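Local coordinates for protein phytochromobilin synthase (Solanum lycopersicum, PDB 6KME) that binds biliverdin IX alpha and probably reduces it, with electrons from ferredoxin, to phytochromobilin, the chromophore of plant phytochromes, at residues A[156-168]-A[179-193]. The protein carries 1 engineered substitution. Sequence-based numbering, arbitrary orientation.
Sequences KYSKLLPWGGKLT and VIWTRFSSSPHNHSV. With BLA (biliverdine IX alpha), chain B.
Loop 161-166 runs across strand 180-185 and comes closest at G164 and T182, whose CA atoms lie 3.8 Å apart; G164 N gives a weak hydrogen bond to W181 O. W181 fills the middle of the contact. G164 CA and L167 CD1 make CH-pi contacts with opposite faces of its indole, and a side chain at that glycine would run into the ring. At the rim, NE1 donates a nearly straight bond (171°) to G165 O, 2.9 Å away and almost in the ring plane. The edge bearing CD1 points into the face of W163, a T-shaped pair with planes at 88°. A chi1 of -173° brings the six-membered ring of W163 round to present that face, while its NE1 reaches F299 O. Replacing W181 by an alanine would probably leave G165 O without its donor and open a gap between G164 and L167. T182, its hydroxyl turned to the loop, donates from OG1 to P162 O at 2.7 Å. Farther along, branched L161, just past helix 151-160, wedges among I180 and F184 of the strand and V193 of helix 188-211, its CG 3.8 Å from V193 CG1. Strand 180-185 is the edge of the seven-stranded antiparallel sheet of the ferredoxin-dependent bilin reductase fold, and the loop lying on it runs on toward the biliverdin pocket, where W181 CH2 packs 3.4 Å from BLA CAA, and T168 N and OG1 bind a propionate.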
loop_
_atom_site.group_PDB
_atom_site.type_symbol
_atom_site.label_atom_id
_atom_site.label_comp_id
_atom_site.label_asym_id
_atom_site.label_seq_id
_atom_site.Cartn_x
_atom_site.Cartn_y
_atom_site.Cartn_z
ATOM N N LYS A 156 5.613 6.402 18.084
ATOM C CA LYS A 156 7.069 6.510 17.981
ATOM C C LYS A 156 7.486 7.227 16.704
ATOM O O LYS A 156 8.341 8.119 16.729
ATOM C CB LYS A 156 7.699 5.117 18.031
ATOM C CG LYS A 156 9.218 5.097 17.946
ATOM C CD LYS A 156 9.727 3.661 17.845
ATOM C CE LYS A 156 11.232 3.566 18.070
ATOM N NZ LYS A 156 11.729 2.181 17.813
ATOM N N TYR A 157 6.897 6.853 15.569
ATOM C CA TYR A 157 7.356 7.399 14.299
ATOM C C TYR A 157 6.593 8.640 13.859
ATOM O O TYR A 157 7.132 9.435 13.078
ATOM C CB TYR A 157 7.294 6.318 13.223
ATOM C CG TYR A 157 8.409 5.327 13.421
ATOM C CD1 TYR A 157 9.710 5.662 13.080
ATOM C CD2 TYR A 157 8.176 4.086 14.001
ATOM C CE1 TYR A 157 10.744 4.788 13.277
ATOM C CE2 TYR A 157 9.209 3.194 14.201
ATOM C CZ TYR A 157 10.492 3.556 13.834
ATOM O OH TYR A 157 11.537 2.696 14.026
ATOM N N SER A 158 5.369 8.839 14.351
ATOM C CA SER A 158 4.664 10.082 14.057
ATOM C C SER A 158 5.435 11.289 14.578
ATOM O O SER A 158 5.310 12.393 14.034
ATOM C CB SER A 158 3.258 10.050 14.657
ATOM O OG SER A 158 3.309 10.353 16.044
ATOM N N LYS A 159 6.242 11.102 15.624
ATOM C CA LYS A 159 7.062 12.202 16.121
ATOM C C LYS A 159 8.255 12.464 15.208
ATOM O O LYS A 159 8.624 13.620 14.983
ATOM C CB LYS A 159 7.535 11.903 17.544
ATOM C CG LYS A 159 6.408 11.706 18.541
ATOM C CD LYS A 159 6.946 11.442 19.937
ATOM C CE LYS A 159 5.828 11.091 20.907
ATOM N NZ LYS A 159 6.350 10.830 22.277
ATOM N N LEU A 160 8.847 11.405 14.655
ATOM C CA LEU A 160 10.073 11.496 13.868
ATOM C C LEU A 160 9.830 11.769 12.389
ATOM O O LEU A 160 10.715 12.305 11.716
ATOM C CB LEU A 160 10.871 10.191 13.989
ATOM C CG LEU A 160 11.167 9.641 15.382
ATOM C CD1 LEU A 160 11.859 8.304 15.238
ATOM C CD2 LEU A 160 12.025 10.610 16.171
ATOM N N LEU A 161 8.675 11.362 11.860
ATOM C CA LEU A 161 8.311 11.505 10.449
ATOM C C LEU A 161 6.984 12.253 10.422
ATOM O O LEU A 161 5.907 11.633 10.474
ATOM C CB LEU A 161 8.206 10.143 9.756
ATOM C CG LEU A 161 9.485 9.290 9.652
ATOM C CD1 LEU A 161 9.198 7.843 9.240
ATOM C CD2 LEU A 161 10.489 9.926 8.679
ATOM N N PRO A 162 7.010 13.579 10.307
ATOM C CA PRO A 162 5.799 14.374 10.548
ATOM C C PRO A 162 4.738 14.211 9.468
ATOM O O PRO A 162 5.029 13.908 8.305
ATOM C CB PRO A 162 6.329 15.811 10.579
ATOM C CG PRO A 162 7.557 15.768 9.725
ATOM C CD PRO A 162 8.178 14.426 9.999
ATOM N N TRP A 163 3.491 14.454 9.873
ATOM C CA TRP A 163 2.351 14.422 8.955
ATOM C C TRP A 163 2.653 15.171 7.658
ATOM O O TRP A 163 3.135 16.307 7.674
ATOM C CB TRP A 163 1.134 15.031 9.656
ATOM C CG TRP A 163 -0.148 14.925 8.899
ATOM C CD1 TRP A 163 -0.886 15.964 8.376
ATOM C CD2 TRP A 163 -0.869 13.723 8.590
ATOM N NE1 TRP A 163 -2.012 15.475 7.759
ATOM C CE2 TRP A 163 -2.023 14.104 7.866
ATOM C CE3 TRP A 163 -0.643 12.357 8.842
ATOM C CZ2 TRP A 163 -2.956 13.176 7.404
ATOM C CZ3 TRP A 163 -1.566 11.438 8.378
ATOM C CH2 TRP A 163 -2.714 11.851 7.670
ATOM N N GLY A 164 2.372 14.526 6.527
ATOM C CA GLY A 164 2.696 15.084 5.220
ATOM C C GLY A 164 1.837 16.262 4.788
ATOM O O GLY A 164 2.183 16.921 3.800
ATOM N N GLY A 165 0.752 16.550 5.492
ATOM C CA GLY A 165 -0.129 17.654 5.126
ATOM C C GLY A 165 -1.380 17.174 4.413
ATOM O O GLY A 165 -1.726 15.987 4.421
ATOM N N LYS A 166 -2.063 18.124 3.772
ATOM C CA LYS A 166 -3.318 17.818 3.097
ATOM C C LYS A 166 -3.122 16.743 2.032
ATOM O O LYS A 166 -2.098 16.705 1.337
ATOM C CB LYS A 166 -3.906 19.091 2.469
ATOM C CG LYS A 166 -4.308 20.145 3.493
ATOM C CD LYS A 166 -4.788 21.450 2.813
ATOM C CE LYS A 166 -4.945 22.566 3.848
ATOM N NZ LYS A 166 -5.324 23.851 3.231
ATOM N N LEU A 167 -4.105 15.847 1.916
ATOM C CA LEU A 167 -4.019 14.741 0.970
ATOM C C LEU A 167 -5.422 14.378 0.499
ATOM O O LEU A 167 -6.419 14.726 1.137
ATOM C CB LEU A 167 -3.322 13.507 1.583
ATOM C CG LEU A 167 -4.114 12.643 2.596
ATOM C CD1 LEU A 167 -3.404 11.311 2.844
ATOM C CD2 LEU A 167 -4.343 13.373 3.913
ATOM N N THR A 168 -5.486 13.676 -0.632
ATOM C CA THR A 168 -6.740 13.163 -1.178
ATOM C C THR A 168 -7.631 12.600 -0.068
ATOM O O THR A 168 -7.218 11.700 0.674
ATOM C CB THR A 168 -6.404 12.082 -2.216
ATOM O OG1 THR A 168 -5.720 12.682 -3.326
ATOM C CG2 THR A 168 -7.654 11.317 -2.708
ATOM N N VAL A 179 -0.793 5.066 10.408
ATOM C CA VAL A 179 -0.221 5.367 9.097
ATOM C C VAL A 179 0.898 6.393 9.233
ATOM O O VAL A 179 0.815 7.347 10.019
ATOM C CB VAL A 179 -1.295 5.866 8.115
ATOM C CG1 VAL A 179 -1.942 7.193 8.613
ATOM C CG2 VAL A 179 -0.695 6.059 6.733
ATOM N N ILE A 180 1.973 6.160 8.501
ATOM C CA ILE A 180 3.013 7.156 8.299
ATOM C C ILE A 180 2.787 7.746 6.912
ATOM O O ILE A 180 3.033 7.086 5.896
ATOM C CB ILE A 180 4.416 6.553 8.433
ATOM C CG1 ILE A 180 4.643 6.069 9.864
ATOM C CG2 ILE A 180 5.482 7.579 8.007
ATOM C CD1 ILE A 180 5.888 5.225 10.016
ATOM N N TRP A 181 2.285 8.976 6.876
ATOM C CA TRP A 181 2.141 9.753 5.648
ATOM C C TRP A 181 3.020 10.972 5.866
ATOM O O TRP A 181 2.788 11.740 6.807
ATOM C CB TRP A 181 0.673 10.114 5.382
ATOM C CG TRP A 181 0.461 11.430 4.642
ATOM C CD1 TRP A 181 -0.242 12.524 5.080
ATOM C CD2 TRP A 181 0.970 11.771 3.344
ATOM N NE1 TRP A 181 -0.208 13.526 4.123
ATOM C CE2 TRP A 181 0.526 13.085 3.049
ATOM C CE3 TRP A 181 1.743 11.087 2.392
ATOM C CZ2 TRP A 181 0.851 13.733 1.850
ATOM C CZ3 TRP A 181 2.061 11.729 1.202
ATOM C CH2 TRP A 181 1.616 13.044 0.942
ATOM N N THR A 182 4.080 11.103 5.065
ATOM C CA THR A 182 5.097 12.100 5.363
ATOM C C THR A 182 5.778 12.549 4.078
ATOM O O THR A 182 5.802 11.834 3.071
ATOM C CB THR A 182 6.129 11.568 6.394
ATOM O OG1 THR A 182 6.962 12.633 6.869
ATOM C CG2 THR A 182 7.026 10.451 5.819
ATOM N N ARG A 183 6.295 13.772 4.129
ATOM C CA ARG A 183 7.173 14.347 3.125
ATOM C C ARG A 183 8.409 14.861 3.845
ATOM O O ARG A 183 8.291 15.481 4.907
ATOM C CB ARG A 183 6.493 15.527 2.377
ATOM C CG ARG A 183 5.148 15.223 1.703
ATOM C CD ARG A 183 4.521 16.537 1.161
ATOM N NE ARG A 183 3.193 16.356 0.554
ATOM C CZ ARG A 183 2.969 16.169 -0.744
ATOM N NH1 ARG A 183 3.983 16.123 -1.607
ATOM N NH2 ARG A 183 1.728 16.026 -1.189
ATOM N N PHE A 184 9.592 14.616 3.282
ATOM C CA PHE A 184 10.791 15.157 3.909
ATOM C C PHE A 184 11.907 15.249 2.882
ATOM O O PHE A 184 11.906 14.532 1.877
ATOM C CB PHE A 184 11.233 14.320 5.125
ATOM C CG PHE A 184 11.494 12.865 4.823
ATOM C CD1 PHE A 184 12.713 12.453 4.301
ATOM C CD2 PHE A 184 10.527 11.899 5.106
ATOM C CE1 PHE A 184 12.960 11.085 4.046
ATOM C CE2 PHE A 184 10.765 10.547 4.850
ATOM C CZ PHE A 184 11.979 10.142 4.318
ATOM N N SER A 185 12.838 16.165 3.139
ATOM C CA SER A 185 14.030 16.319 2.322
ATOM C C SER A 185 15.044 15.227 2.628
ATOM O O SER A 185 15.163 14.759 3.764
ATOM C CB SER A 185 14.666 17.686 2.554
ATOM O OG SER A 185 13.875 18.698 1.952
ATOM N N SER A 186 15.792 14.834 1.601
ATOM C CA SER A 186 16.696 13.700 1.743
ATOM C C SER A 186 17.858 14.058 2.652
ATOM O O SER A 186 18.426 15.146 2.557
ATOM C CB SER A 186 17.215 13.256 0.376
ATOM O OG SER A 186 16.153 12.822 -0.460
ATOM N N SER A 187 18.190 13.147 3.559
ATOM C CA SER A 187 19.373 13.259 4.398
ATOM C C SER A 187 19.677 11.882 4.953
ATOM O O SER A 187 18.791 11.018 4.992
ATOM C CB SER A 187 19.167 14.267 5.544
ATOM O OG SER A 187 18.299 13.754 6.545
ATOM N N PRO A 188 20.918 11.633 5.373
ATOM C CA PRO A 188 21.213 10.340 6.014
ATOM C C PRO A 188 20.327 10.049 7.214
ATOM O O PRO A 188 19.868 8.910 7.378
ATOM C CB PRO A 188 22.689 10.480 6.411
ATOM C CG PRO A 188 23.240 11.465 5.421
ATOM C CD PRO A 188 22.132 12.447 5.174
ATOM N N HIS A 189 20.059 11.050 8.055
ATOM C CA HIS A 189 19.223 10.813 9.227
ATOM C C HIS A 189 17.799 10.429 8.830
ATOM O O HIS A 189 17.247 9.445 9.335
ATOM C CB HIS A 189 19.212 12.044 10.127
ATOM C CG HIS A 189 18.191 11.968 11.216
ATOM N ND1 HIS A 189 18.365 11.199 12.346
ATOM C CD2 HIS A 189 16.970 12.540 11.335
ATOM C CE1 HIS A 189 17.302 11.311 13.121
ATOM N NE2 HIS A 189 16.439 12.117 12.528
ATOM N N ASN A 190 17.183 11.198 7.924
ATOM C CA ASN A 190 15.799 10.913 7.554
ATOM C C ASN A 190 15.666 9.544 6.906
ATOM O O ASN A 190 14.704 8.816 7.174
ATOM C CB ASN A 190 15.258 11.993 6.617
ATOM C CG ASN A 190 14.877 13.257 7.356
ATOM O OD1 ASN A 190 14.698 13.237 8.572
ATOM N ND2 ASN A 190 14.740 14.365 6.628
ATOM N N HIS A 191 16.613 9.172 6.042
ATOM C CA HIS A 191 16.509 7.854 5.422
ATOM C C HIS A 191 16.775 6.737 6.424
ATOM O O HIS A 191 16.171 5.660 6.329
ATOM C CB HIS A 191 17.451 7.764 4.226
ATOM C CG HIS A 191 16.944 8.499 3.018
ATOM N ND1 HIS A 191 17.715 9.389 2.305
ATOM C CD2 HIS A 191 15.734 8.478 2.408
ATOM C CE1 HIS A 191 17.006 9.883 1.304
ATOM N NE2 HIS A 191 15.800 9.344 1.344
ATOM N N SER A 192 17.672 6.974 7.385
ATOM C CA SER A 192 17.874 6.009 8.461
ATOM C C SER A 192 16.590 5.801 9.259
ATOM O O SER A 192 16.236 4.667 9.591
ATOM C CB SER A 192 19.016 6.472 9.369
ATOM O OG SER A 192 19.090 5.685 10.547
ATOM N N VAL A 193 15.871 6.885 9.562
ATOM C CA VAL A 193 14.605 6.759 10.283
ATOM C C VAL A 193 13.582 6.000 9.443
ATOM O O VAL A 193 12.851 5.135 9.953
ATOM C CB VAL A 193 14.089 8.149 10.690
ATOM C CG1 VAL A 193 12.721 8.042 11.321
ATOM C CG2 VAL A 193 15.066 8.797 11.661
HETATM C CHA BLA B . 2.120 11.416 -3.992
HETATM N NA BLA B . 1.250 9.196 -2.973
HETATM C C1A BLA B . 1.232 10.597 -3.069
HETATM C C2A BLA B . 0.209 11.086 -2.144
HETATM C C3A BLA B . -0.386 9.914 -1.499
HETATM C C4A BLA B . 0.275 8.756 -2.031
HETATM C CMA BLA B . -1.485 9.849 -0.436
HETATM C CAA BLA B . -0.126 12.596 -1.989
HETATM C CBA BLA B . -1.029 13.019 -3.116
HETATM C CGA BLA B . -2.539 12.815 -2.725
HETATM O O1A BLA B . -2.793 13.351 -1.687
HETATM O O2A BLA B . -3.153 12.177 -3.529
HETATM C CHB BLA B . 0.058 7.279 -1.676
HETATM N NB BLA B . -2.354 7.052 -1.485
HETATM C C1B BLA B . -1.069 6.469 -1.571
HETATM C C2B BLA B . -1.340 4.995 -1.047
HETATM C C3B BLA B . -2.708 4.764 -0.966
HETATM C C4B BLA B . -3.393 6.090 -1.301
HETATM C CMB BLA B . -0.194 4.002 -0.960
HETATM O OB BLA B . -4.569 6.382 -1.450
HETATM C CAB BLA B . -3.674 3.665 -0.599
HETATM C CBB BLA B . -5.013 3.466 -0.603
HETATM N NC BLA B . 4.158 6.837 -5.722
HETATM C C1C BLA B . 4.182 5.435 -5.544
HETATM C C2C BLA B . 4.947 4.880 -6.753
HETATM C C3C BLA B . 5.320 5.968 -7.543
HETATM C C4C BLA B . 4.813 7.276 -6.889
HETATM C CMC BLA B . 5.142 3.363 -6.866
HETATM O OC BLA B . 3.635 4.982 -4.551
HETATM C CAC BLA B . 6.079 5.897 -8.820
HETATM C CBC BLA B . 6.123 4.995 -9.825
HETATM C CHD BLA B . 4.850 8.614 -7.177
HETATM N ND BLA B . 3.346 9.691 -5.363
HETATM C C1D BLA B . 4.144 9.731 -6.429
HETATM C C2D BLA B . 4.359 11.144 -6.941
HETATM C C3D BLA B . 3.641 11.981 -6.107
HETATM C C4D BLA B . 2.950 11.075 -5.047
HETATM C CMD BLA B . 5.232 11.397 -8.157
HETATM C CAD BLA B . 3.445 13.502 -6.081
HETATM C CBD BLA B . 2.578 14.024 -7.211
HETATM C CGD BLA B . 1.037 13.637 -7.113
HETATM O O1D BLA B . 0.632 13.168 -8.162
HETATM O O2D BLA B . 0.533 13.876 -6.023
HETATM O O HOH W 1 3.122 10.758 9.287
HETATM O O HOH W 2 5.778 16.198 6.293
HETATM O O HOH W 3 0.531 17.430 1.438
HETATM O O HOH W 4 -1.106 15.408 -0.981
#